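Local coordinates for protein adenosine kinase, putative (Trypanosoma brucei, PDB 2XTB) that probably phosphorylates adenosine and related nucleosides to their monophosphates at the expense of ATP, with magnesium as cofactor, in purine salvage, at residues 10-15 and 84-89. Numbering follows the deposited sequence.
With KRM (4-[5-(4-phenoxyphenyl)-1H-pyrazol-3-yl]morpholine), chain B.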
# COMPACT_ATOMS: atom_id res chain seq x y z
N VAL A 10 -1.74 -0.49 14.37
CA VAL A 10 -1.81 -0.98 12.99
C VAL A 10 -0.54 -1.73 12.59
O VAL A 10 0.57 -1.29 12.85
CB VAL A 10 -2.14 0.17 12.00
CG1 VAL A 10 -1.96 -0.28 10.56
CG2 VAL A 10 -3.56 0.67 12.20
N TYR A 11 -0.75 -2.89 11.98
CA TYR A 11 0.31 -3.70 11.42
C TYR A 11 0.24 -3.60 9.90
O TYR A 11 -0.83 -3.77 9.31
CB TYR A 11 0.12 -5.15 11.87
CG TYR A 11 1.19 -6.11 11.40
CD1 TYR A 11 2.29 -6.40 12.21
CD2 TYR A 11 1.09 -6.76 10.17
CE1 TYR A 11 3.27 -7.29 11.80
CE2 TYR A 11 2.06 -7.65 9.75
CZ TYR A 11 3.15 -7.91 10.57
OH TYR A 11 4.12 -8.79 10.16
N VAL A 12 1.38 -3.30 9.28
CA VAL A 12 1.45 -3.17 7.83
C VAL A 12 2.57 -4.05 7.31
O VAL A 12 3.70 -3.98 7.78
CB VAL A 12 1.68 -1.69 7.38
CG1 VAL A 12 1.83 -1.60 5.87
CG2 VAL A 12 0.54 -0.80 7.83
N GLN A 13 2.25 -4.91 6.34
CA GLN A 13 3.28 -5.70 5.68
C GLN A 13 3.27 -5.45 4.18
O GLN A 13 2.21 -5.44 3.55
CB GLN A 13 3.11 -7.18 6.00
CG GLN A 13 4.25 -8.06 5.49
CD GLN A 13 4.40 -9.35 6.27
OE1 GLN A 13 4.72 -10.39 5.70
NE2 GLN A 13 4.16 -9.29 7.57
N CYS A 14 4.46 -5.24 3.63
CA CYS A 14 4.61 -4.96 2.21
C CYS A 14 6.08 -5.07 1.79
O CYS A 14 6.94 -5.47 2.58
CB CYS A 14 4.07 -3.57 1.87
SG CYS A 14 3.80 -3.27 0.11
N ASN A 15 6.34 -4.72 0.53
CA ASN A 15 7.69 -4.67 -0.02
C ASN A 15 8.27 -3.26 0.08
O ASN A 15 7.85 -2.36 -0.65
CB ASN A 15 7.67 -5.15 -1.48
CG ASN A 15 7.24 -6.61 -1.62
OD1 ASN A 15 7.03 -7.31 -0.63
ND2 ASN A 15 7.10 -7.06 -2.86
N LYS A 84 3.72 4.59 18.57
CA LYS A 84 2.58 4.01 19.29
C LYS A 84 1.41 3.65 18.37
O LYS A 84 0.30 3.40 18.85
CB LYS A 84 2.09 4.97 20.37
CG LYS A 84 3.06 5.22 21.51
CD LYS A 84 2.57 6.34 22.41
CE LYS A 84 3.65 6.77 23.40
NZ LYS A 84 3.27 8.01 24.12
N PHE A 85 1.66 3.62 17.06
CA PHE A 85 0.57 3.44 16.10
C PHE A 85 0.84 2.36 15.04
O PHE A 85 0.32 1.25 15.14
CB PHE A 85 0.19 4.79 15.47
CG PHE A 85 -0.93 4.71 14.47
CD1 PHE A 85 -2.10 3.99 14.75
CD2 PHE A 85 -0.84 5.37 13.25
CE1 PHE A 85 -3.13 3.92 13.82
CE2 PHE A 85 -1.87 5.30 12.32
CZ PHE A 85 -3.02 4.58 12.60
N VAL A 86 1.65 2.68 14.04
CA VAL A 86 1.92 1.77 12.93
C VAL A 86 3.21 0.99 13.16
O VAL A 86 4.23 1.56 13.55
CB VAL A 86 2.00 2.52 11.57
CG1 VAL A 86 2.64 1.64 10.49
CG2 VAL A 86 0.62 2.96 11.12
N THR A 87 3.14 -0.31 12.92
CA THR A 87 4.32 -1.15 12.82
C THR A 87 4.38 -1.65 11.38
O THR A 87 3.38 -2.12 10.84
CB THR A 87 4.27 -2.34 13.80
OG1 THR A 87 4.04 -1.86 15.12
CG2 THR A 87 5.57 -3.13 13.77
N TYR A 88 5.55 -1.51 10.76
CA TYR A 88 5.75 -1.96 9.39
C TYR A 88 6.74 -3.11 9.31
O TYR A 88 7.85 -3.03 9.83
CB TYR A 88 6.22 -0.81 8.49
CG TYR A 88 6.45 -1.23 7.06
CD1 TYR A 88 5.42 -1.14 6.12
CD2 TYR A 88 7.69 -1.73 6.64
CE1 TYR A 88 5.63 -1.54 4.80
CE2 TYR A 88 7.90 -2.13 5.33
CZ TYR A 88 6.86 -2.02 4.41
OH TYR A 88 7.06 -2.41 3.11
N VAL A 89 6.31 -4.19 8.66
CA VAL A 89 7.15 -5.36 8.44
C VAL A 89 7.42 -5.49 6.95
O VAL A 89 6.53 -5.31 6.12
CB VAL A 89 6.52 -6.64 9.04
CG1 VAL A 89 7.22 -7.90 8.55
CG2 VAL A 89 6.56 -6.58 10.56
C24 KRM B . 6.27 -3.10 -4.22
C23 KRM B . 5.47 -1.97 -3.60
O22 KRM B . 5.54 -0.82 -4.44
C21 KRM B . 4.85 -1.04 -5.68
C20 KRM B . 5.55 -2.13 -6.49
N19 KRM B . 5.84 -3.28 -5.61
C16 KRM B . 5.77 -4.57 -6.10
C15 KRM B . 5.74 -4.91 -7.44
N17 KRM B . 5.74 -5.61 -5.28
N18 KRM B . 5.68 -6.72 -6.14
C14 KRM B . 5.68 -6.31 -7.43
C11 KRM B . 5.63 -7.23 -8.61
C10 KRM B . 5.73 -6.76 -9.92
C9 KRM B . 5.68 -7.65 -10.99
C12 KRM B . 5.48 -8.60 -8.38
C13 KRM B . 5.42 -9.49 -9.46
C8 KRM B . 5.52 -9.02 -10.77
O7 KRM B . 5.47 -9.94 -11.80
C6 KRM B . 5.08 -9.63 -13.09
C1 KRM B . 6.04 -9.50 -14.10
C5 KRM B . 3.73 -9.47 -13.40
C4 KRM B . 3.34 -9.17 -14.71
C3 KRM B . 4.30 -9.03 -15.71
C2 KRM B . 5.66 -9.20 -15.41
O HOH W 1 5.96 -1.05 0.72
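Val10 and Val12 run alongside Phe85, Thr87 and Val89 as neighbouring parallel strands, tied by five backbone hydrogen bonds. Val10 N donates to Phe85 O and Thr87 N to Val10 O, and the ladder continues with Val12 N to Thr87 O, all at 2.8 Å. Val89 N then reaches Val12 O, and a longer bond of 3.2 Å from Cys14 N to Val89 O closes the series. The packing is close on both faces. On one, CG1 of Val12 lies obliquely against the Tyr88 ring, 3.6 Å from Tyr88 CD1, while Val10 and Val86 stand side by side; helix 66-77 covers Val86 and Tyr88. On the other, Val89 lies across the end of Tyr11 and the adjacent amide of Gln13: its CG2 is 3.3 Å from Tyr11 OH and its CG1 3.5 Å from Gln13 NE2. Helix 154-161 lies over Tyr11 and Val89. The pair sits within the large sheet of a PfkB-family (ribokinase-like) kinase, toward its strand 111-117 side. Strand 10-13 has strands 86-93 and 165-169 as neighbours, and strand 111-117 lies beyond strand 86-93, so both partners are interior strands; helices on the two faces make a three-layer alpha/beta/alpha sandwich. Against this tight core, Lys84 turns to solvent and takes no part. The other end stays buried, the chain leaving the ladder beyond Cys14 beside the ligand. There Tyr88, with CG anti to its own N (chi1 179°), carries its ring past Val12 CG1 toward Cys14, so that its hydroxyl meets a water, which donates to Asn15 O at 2.7 Å. Asn15, whose CB points away from strand 86-89, is part of the adenosine site, and its ND2 makes a weak hydrogen bond of 3.1 Å to N17 of the bound phenoxyphenyl-pyrazolyl morpholine (KRM).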